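Local structure of adhesion and penetration protein autotransporter (Haemophilus influenzae, 3SYJ) at residues A[194-199]-A[249-254]; A[402-407]-A[422-427]. The protein promotes bacterial adherence to and invasion of host cells as a self-associating autotransporter, and is probably a serine protease. All coordinates share one frame; numbering follows the deposited sequence.

Interaction 1. Residues A[194-199]-A[249-254]; sequences SYLGGD and NGFQLV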
ATOM      1  N   SER A 194      53.319 -45.307 -27.612  1.00 25.79           N
ATOM      2  CA  SER A 194      52.025 -45.917 -27.383  1.00 24.76           C
ATOM      3  C   SER A 194      51.273 -45.968 -28.715  1.00 27.18           C
ATOM      4  O   SER A 194      51.387 -45.060 -29.541  1.00 23.53           O
ATOM      5  CB  SER A 194      51.241 -45.127 -26.333  1.00 25.17           C
ATOM      6  OG  SER A 194      50.064 -45.814 -25.935  1.00 23.83           O
ATOM      7  N   TYR A 195      50.540 -47.055 -28.933  1.00 28.49           N
ATOM      8  CA  TYR A 195      49.678 -47.181 -30.102  1.00 25.78           C
ATOM      9  C   TYR A 195      48.218 -47.127 -29.661  1.00 25.55           C
ATOM     10  O   TYR A 195      47.827 -47.771 -28.686  1.00 24.71           O
ATOM     11  CB  TYR A 195      49.948 -48.496 -30.843  1.00 27.81           C
ATOM     12  CG  TYR A 195      51.198 -48.498 -31.697  1.00 24.58           C
ATOM     13  CD1 TYR A 195      51.222 -47.857 -32.925  1.00 26.51           C
ATOM     14  CD2 TYR A 195      52.347 -49.154 -31.280  1.00 24.89           C
ATOM     15  CE1 TYR A 195      52.361 -47.860 -33.714  1.00 25.92           C
ATOM     16  CE2 TYR A 195      53.492 -49.163 -32.059  1.00 23.18           C
ATOM     17  CZ  TYR A 195      53.496 -48.514 -33.276  1.00 31.49           C
ATOM     18  OH  TYR A 195      54.632 -48.518 -34.064  1.00 29.98           O
ATOM     19  N   LEU A 196      47.416 -46.351 -30.376  1.00 21.46           N
ATOM     20  CA  LEU A 196      45.986 -46.301 -30.124  1.00 20.53           C
ATOM     21  C   LEU A 196      45.264 -46.559 -31.436  1.00 23.97           C
ATOM     22  O   LEU A 196      45.649 -46.038 -32.487  1.00 23.42           O
ATOM     23  CB  LEU A 196      45.581 -44.947 -29.541  1.00 19.15           C
ATOM     24  CG  LEU A 196      46.405 -44.403 -28.370  1.00 22.24           C
ATOM     25  CD1 LEU A 196      45.968 -42.985 -28.009  1.00 18.45           C
ATOM     26  CD2 LEU A 196      46.332 -45.326 -27.143  1.00 20.97           C
ATOM     27  N   GLY A 197      44.216 -47.365 -31.382  1.00 24.10           N
ATOM     28  CA  GLY A 197      43.548 -47.783 -32.599  1.00 24.20           C
ATOM     29  C   GLY A 197      42.272 -48.540 -32.330  1.00 22.58           C
ATOM     30  O   GLY A 197      42.030 -49.008 -31.224  1.00 20.68           O
ATOM     31  N   GLY A 198      41.444 -48.657 -33.356  1.00 25.51           N
ATOM     32  CA  GLY A 198      40.178 -49.347 -33.224  1.00 20.25           C
ATOM     33  C   GLY A 198      39.218 -48.953 -34.322  1.00 22.03           C
ATOM     34  O   GLY A 198      39.622 -48.481 -35.381  1.00 22.24           O
ATOM     35  N   ASP A 199      37.934 -49.127 -34.054  1.00 25.00           N
ATOM     36  CA  ASP A 199      36.913 -48.960 -35.071  1.00 26.74           C
ATOM     37  C   ASP A 199      36.194 -47.631 -34.871  1.00 24.74           C
ATOM     38  O   ASP A 199      35.522 -47.428 -33.862  1.00 27.10           O
ATOM     39  CB  ASP A 199      35.937 -50.132 -34.979  1.00 28.06           C
ATOM     40  CG  ASP A 199      34.821 -50.050 -35.999  1.00 31.77           C
ATOM     41  OD1 ASP A 199      34.788 -49.081 -36.787  1.00 25.38           O
ATOM     42  OD2 ASP A 199      33.971 -50.968 -36.005  1.00 41.46           O
ATOM     43  N   ASN A 249      47.035 -45.533 -34.761  1.00 25.37           N
ATOM     44  CA  ASN A 249      48.135 -44.564 -34.751  1.00 23.87           C
ATOM     45  C   ASN A 249      49.200 -44.835 -33.692  1.00 22.80           C
ATOM     46  O   ASN A 249      48.893 -45.270 -32.583  1.00 23.10           O
ATOM     47  CB  ASN A 249      47.605 -43.135 -34.567  1.00 22.96           C
ATOM     48  CG  ASN A 249      46.669 -42.706 -35.673  1.00 22.30           C
ATOM     49  OD1 ASN A 249      47.095 -42.455 -36.802  1.00 23.79           O
ATOM     50  ND2 ASN A 249      45.385 -42.596 -35.349  1.00 22.79           N
ATOM     51  N   GLY A 250      50.454 -44.558 -34.036  1.00 20.87           N
ATOM     52  CA  GLY A 250      51.533 -44.621 -33.067  1.00 28.06           C
ATOM     53  C   GLY A 250      51.868 -43.239 -32.538  1.00 27.83           C
ATOM     54  O   GLY A 250      51.830 -42.255 -33.282  1.00 28.44           O
ATOM     55  N   PHE A 251      52.198 -43.166 -31.253  1.00 25.50           N
ATOM     56  CA  PHE A 251      52.534 -41.903 -30.608  1.00 21.33           C
ATOM     57  C   PHE A 251      53.888 -41.976 -29.943  1.00 23.07           C
ATOM     58  O   PHE A 251      54.198 -42.947 -29.258  1.00 27.16           O
ATOM     59  CB  PHE A 251      51.480 -41.544 -29.558  1.00 19.07           C
ATOM     60  CG  PHE A 251      50.135 -41.271 -30.141  1.00 19.23           C
ATOM     61  CD1 PHE A 251      49.797 -39.997 -30.549  1.00 17.41           C
ATOM     62  CD2 PHE A 251      49.222 -42.299 -30.323  1.00 22.50           C
ATOM     63  CE1 PHE A 251      48.567 -39.742 -31.102  1.00 21.18           C
ATOM     64  CE2 PHE A 251      47.984 -42.055 -30.879  1.00 20.26           C
ATOM     65  CZ  PHE A 251      47.655 -40.772 -31.272  1.00 20.75           C
ATOM     66  N   GLN A 252      54.695 -40.944 -30.146  1.00 21.22           N
ATOM     67  CA  GLN A 252      55.914 -40.784 -29.369  1.00 28.10           C
ATOM     68  C   GLN A 252      55.574 -40.062 -28.060  1.00 23.19           C
ATOM     69  O   GLN A 252      55.068 -38.938 -28.082  1.00 21.81           O
ATOM     70  CB  GLN A 252      56.944 -39.985 -30.162  1.00 23.41           C
ATOM     71  CG  GLN A 252      57.483 -40.724 -31.368  1.00 26.04           C
ATOM     72  CD  GLN A 252      58.243 -41.965 -30.981  1.00 24.28           C
ATOM     73  OE1 GLN A 252      57.804 -43.079 -31.247  1.00 32.38           O
ATOM     74  NE2 GLN A 252      59.386 -41.783 -30.339  1.00 26.14           N
ATOM     75  N   LEU A 253      55.831 -40.713 -26.929  1.00 21.53           N
ATOM     76  CA  LEU A 253      55.556 -40.108 -25.628  1.00 22.96           C
ATOM     77  C   LEU A 253      56.375 -38.828 -25.443  1.00 22.16           C
ATOM     78  O   LEU A 253      57.441 -38.683 -26.033  1.00 20.07           O
ATOM     79  CB  LEU A 253      55.839 -41.101 -24.496  1.00 24.50           C
ATOM     80  CG  LEU A 253      55.022 -42.402 -24.504  1.00 26.55           C
ATOM     81  CD1 LEU A 253      55.386 -43.264 -23.305  1.00 30.97           C
ATOM     82  CD2 LEU A 253      53.526 -42.134 -24.521  1.00 24.05           C
ATOM     83  N   VAL A 254      55.872 -37.893 -24.640  1.00 24.25           N
ATOM     84  CA  VAL A 254      56.586 -36.631 -24.440  1.00 24.69           C
ATOM     85  C   VAL A 254      57.788 -36.841 -23.533  1.00 24.35           C
ATOM     86  O   VAL A 254      57.761 -37.696 -22.644  1.00 27.62           O
ATOM     87  CB  VAL A 254      55.677 -35.528 -23.859  1.00 21.31           C
ATOM     88  CG1 VAL A 254      54.630 -35.107 -24.892  1.00 18.80           C
ATOM     89  CG2 VAL A 254      55.024 -36.003 -22.564  1.00 17.67           C
TER
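Ser-194 and Phe-251 grip each other through both backbone groups: Phe-251 N donates to Ser-194 O at 2.7 Å, and Ser-194 N returns a bond to Phe-251 O at 3.0 Å. Two residues on, the exchange repeats, Asn-249 N reaching Leu-196 O at 2.7 Å and Leu-196 N reaching Asn-249 O at 2.9 Å. These two hydrogen-bonded antiparallel pairs flank the non-hydrogen-bonded pair of Tyr-195 and Gly-250, where the CA atoms close to 4.3 Å. Here Asn-249 O also receives a CA-H...O contact from Tyr-195 CA at 3.2 Å.

The Tyr-195 ring meets Gly-250 obliquely. With CG beside its own backbone N (chi1 -77°), the ring leans across to the partner strand, and CD1 comes within 3.3 Å of Gly-250 CA. Gly-250 carries no side chain, and the tyrosine packs directly on its backbone. On the opposite face, Leu-196 and Phe-251 cross at about a right angle, Leu-196 CD1 meeting Phe-251 CE2 at 3.6 Å. The edge of the Phe-251 ring is also turned to Ser-194 O, which lies near the ring plane. Farther along, Leu-253 CD2 lightly touches Ser-194 CB.

Strands 186-190 and 231-238 flank this pair within the antiparallel sheet of the protease domain, a peptidase S6 member of the chymotrypsin-like PA clan. Leu-238 packs against Phe-251, and Gln-186 against Ser-194 and Leu-196. The contact is therefore polar along its backbone seam and apolar in its buried side-chain packing: four backbone hydrogen bonds fix the register, while the leucine and phenylalanine close the inner face and the tyrosine packs against the backbone at Gly-250 on the more exposed one.

Interaction 2. Residues A[402-407]-A[422-427]; sequences DRLSKI and GSISVG
Asp-402 O accepts a hydrogen bond from Ser-423 N at 3.0 Å, the first bond of a parallel ladder; the Asp-402 carboxylate turns to Lys-123 in a salt bridge. Arg-403 follows, with CG 3.5 Å from Ser-423 OG. A bend at chi3 (74°) folds the end of the chain along the partner strand, laying one guanidinium face over Ser-425 CB, 3.4 Å from CZ. The same group makes a cation-pi contact with Phe-94, and its NH2 bonds to Tyr-96 OH.

Leu-404 N donates to Ser-423 O, from above the carbonyl plane, and its O accepts from Ser-425 N at 2.8 Å. Its side chain lies alongside that of Ile-424, pointing the same way, with CD2 and Ile-424 CD1 3.8 Å apart. Such in-register stacking of like residues is characteristic of the right-handed parallel beta-helix of autotransporter passengers: strands 403-407 and 423-427 are neighbouring rungs of one face, and Leu-404 and Ile-424 add to its buried interior.

Ser-405 points to the other face, where OG bonds to Phe-124 O; across the ladder, Ser-425 OG pairs with Thr-126 OG1. Lys-406 continues the ladder, N to Ser-425 O and O to Gly-427 N, both 3.0 Å. Bent at chi2 and chi4, its buried chain brings NZ to Ile-407 O at 2.8 Å, with Gly-410 O and Asp-428 O as further acceptors.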
ATOM      1  N   ASP A 402      57.505  -3.645 -31.870  1.00 21.64           N
ATOM      2  CA  ASP A 402      57.744  -4.778 -30.991  1.00 20.86           C
ATOM      3  C   ASP A 402      56.648  -4.894 -29.938  1.00 22.17           C
ATOM      4  O   ASP A 402      56.237  -3.897 -29.346  1.00 18.31           O
ATOM      5  CB  ASP A 402      59.108  -4.675 -30.313  1.00 21.04           C
ATOM      6  CG  ASP A 402      59.336  -5.788 -29.304  1.00 24.98           C
ATOM      7  OD1 ASP A 402      59.907  -6.833 -29.688  1.00 23.08           O
ATOM      8  OD2 ASP A 402      58.924  -5.627 -28.135  1.00 20.71           O
ATOM      9  N   ARG A 403      56.183  -6.120 -29.713  1.00 21.50           N
ATOM     10  CA  ARG A 403      55.160  -6.395 -28.715  1.00 15.77           C
ATOM     11  C   ARG A 403      55.800  -6.978 -27.460  1.00 16.42           C
ATOM     12  O   ARG A 403      56.579  -7.933 -27.534  1.00 14.12           O
ATOM     13  CB  ARG A 403      54.135  -7.387 -29.271  1.00 19.08           C
ATOM     14  CG  ARG A 403      52.750  -7.290 -28.660  1.00 16.37           C
ATOM     15  CD  ARG A 403      51.887  -8.460 -29.110  1.00 14.94           C
ATOM     16  NE  ARG A 403      52.302  -9.680 -28.434  1.00 17.18           N
ATOM     17  CZ  ARG A 403      51.561 -10.778 -28.336  1.00 17.12           C
ATOM     18  NH1 ARG A 403      50.352 -10.828 -28.891  1.00 15.00           N
ATOM     19  NH2 ARG A 403      52.033 -11.826 -27.676  1.00 13.13           N
ATOM     20  N   LEU A 404      55.472  -6.405 -26.308  1.00 13.91           N
ATOM     21  CA  LEU A 404      55.941  -6.938 -25.039  1.00 16.10           C
ATOM     22  C   LEU A 404      54.911  -7.932 -24.509  1.00 13.95           C
ATOM     23  O   LEU A 404      53.715  -7.644 -24.505  1.00 13.56           O
ATOM     24  CB  LEU A 404      56.195  -5.803 -24.031  1.00 14.89           C
ATOM     25  CG  LEU A 404      56.791  -6.177 -22.665  1.00 20.29           C
ATOM     26  CD1 LEU A 404      57.647  -5.049 -22.081  1.00 20.85           C
ATOM     27  CD2 LEU A 404      55.716  -6.606 -21.660  1.00 18.07           C
ATOM     28  N   SER A 405      55.385  -9.104 -24.087  1.00 12.68           N
ATOM     29  CA  SER A 405      54.541 -10.138 -23.493  1.00 12.64           C
ATOM     30  C   SER A 405      54.619 -10.114 -21.969  1.00 11.30           C
ATOM     31  O   SER A 405      55.693 -10.313 -21.389  1.00 14.87           O
ATOM     32  CB  SER A 405      54.982 -11.517 -23.981  1.00 13.45           C
ATOM     33  OG  SER A 405      54.737 -11.680 -25.364  1.00 15.92           O
ATOM     34  N   LYS A 406      53.485  -9.881 -21.323  1.00 10.74           N
ATOM     35  CA  LYS A 406      53.437  -9.846 -19.864  1.00 13.93           C
ATOM     36  C   LYS A 406      52.689 -11.050 -19.327  1.00 12.30           C
ATOM     37  O   LYS A 406      51.505 -11.232 -19.609  1.00 11.92           O
ATOM     38  CB  LYS A 406      52.785  -8.551 -19.359  1.00 12.00           C
ATOM     39  CG  LYS A 406      52.155  -8.659 -17.957  1.00 11.67           C
ATOM     40  CD  LYS A 406      53.182  -8.464 -16.854  1.00 14.78           C
ATOM     41  CE  LYS A 406      52.577  -8.618 -15.456  1.00 15.69           C
ATOM     42  NZ  LYS A 406      52.241 -10.027 -15.120  1.00 13.98           N
ATOM     43  N   ILE A 407      53.390 -11.875 -18.561  1.00 12.09           N
ATOM     44  CA  ILE A 407      52.775 -13.045 -17.948  1.00 15.44           C
ATOM     45  C   ILE A 407      53.117 -13.105 -16.467  1.00 13.11           C
ATOM     46  O   ILE A 407      53.748 -12.197 -15.938  1.00 17.08           O
ATOM     47  CB  ILE A 407      53.190 -14.361 -18.646  1.00 14.09           C
ATOM     48  CG1 ILE A 407      54.709 -14.533 -18.639  1.00 16.80           C
ATOM     49  CG2 ILE A 407      52.675 -14.397 -20.071  1.00 14.89           C
ATOM     50  CD1 ILE A 407      55.161 -15.839 -19.270  1.00 15.29           C
ATOM     51  N   GLY A 422      56.514   0.891 -28.421  1.00 22.33           N
ATOM     52  CA  GLY A 422      56.214  -0.527 -28.351  1.00 18.32           C
ATOM     53  C   GLY A 422      54.768  -0.756 -27.948  1.00 19.87           C
ATOM     54  O   GLY A 422      54.105   0.144 -27.425  1.00 18.68           O
ATOM     55  N   SER A 423      54.268  -1.961 -28.192  1.00 12.92           N
ATOM     56  CA  SER A 423      52.938  -2.325 -27.714  1.00 15.50           C
ATOM     57  C   SER A 423      53.028  -3.395 -26.625  1.00 12.18           C
ATOM     58  O   SER A 423      54.116  -3.755 -26.184  1.00 14.34           O
ATOM     59  CB  SER A 423      52.059  -2.802 -28.871  1.00 15.62           C
ATOM     60  OG  SER A 423      52.631  -3.941 -29.492  1.00 14.14           O
ATOM     61  N   ILE A 424      51.885  -3.902 -26.187  1.00 14.43           N
ATOM     62  CA  ILE A 424      51.883  -4.906 -25.130  1.00 14.38           C
ATOM     63  C   ILE A 424      50.741  -5.907 -25.255  1.00 13.63           C
ATOM     64  O   ILE A 424      49.632  -5.559 -25.680  1.00 15.86           O
ATOM     65  CB  ILE A 424      51.830  -4.247 -23.736  1.00 12.86           C
ATOM     66  CG1 ILE A 424      51.982  -5.296 -22.625  1.00 12.88           C
ATOM     67  CG2 ILE A 424      50.539  -3.462 -23.575  1.00 12.90           C
ATOM     68  CD1 ILE A 424      52.407  -4.724 -21.287  1.00 10.28           C
ATOM     69  N   SER A 425      51.021  -7.156 -24.892  1.00 11.98           N
ATOM     70  CA  SER A 425      49.966  -8.153 -24.710  1.00 12.42           C
ATOM     71  C   SER A 425      49.957  -8.604 -23.256  1.00 12.83           C
ATOM     72  O   SER A 425      50.943  -9.150 -22.760  1.00 13.25           O
ATOM     73  CB  SER A 425      50.167  -9.352 -25.638  1.00 14.18           C
ATOM     74  OG  SER A 425      49.233 -10.374 -25.350  1.00 15.92           O
ATOM     75  N   VAL A 426      48.847  -8.369 -22.572  1.00 11.50           N
ATOM     76  CA  VAL A 426      48.745  -8.698 -21.161  1.00 12.70           C
ATOM     77  C   VAL A 426      48.022 -10.027 -20.986  1.00 13.58           C
ATOM     78  O   VAL A 426      46.788 -10.096 -21.060  1.00 13.53           O
ATOM     79  CB  VAL A 426      47.988  -7.598 -20.394  1.00 16.21           C
ATOM     80  CG1 VAL A 426      47.990  -7.893 -18.879  1.00 11.94           C
ATOM     81  CG2 VAL A 426      48.593  -6.231 -20.702  1.00 10.67           C
ATOM     82  N   GLY A 427      48.792 -11.086 -20.762  1.00 12.50           N
ATOM     83  CA  GLY A 427      48.231 -12.423 -20.682  1.00 11.26           C
ATOM     84  C   GLY A 427      47.849 -12.828 -19.269  1.00 16.23           C
ATOM     85  O   GLY A 427      46.878 -13.556 -19.065  1.00 14.89           O
TER

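In the fold
The two contacts belong to different parts of the passenger domain and do not touch: their centres lie 38 Å apart and their nearest atoms about 20 Å. Interaction 1 is an antiparallel pairing in the protease domain, with the side chain of Asn-249 about 8 Å from that of Ser-218, the active-site serine by similarity. Interaction 2 joins successive rungs of the beta-helix, away from that site. Residues of its strands nevertheless meet the protease portion of the chain, at Phe-94, Tyr-96, Lys-123, Phe-124 and Thr-126. Thus 402-407 and 422-427 contribute to the seam between protease and beta-helix, whereas 194-199 and 249-254 build the protease sheet itself.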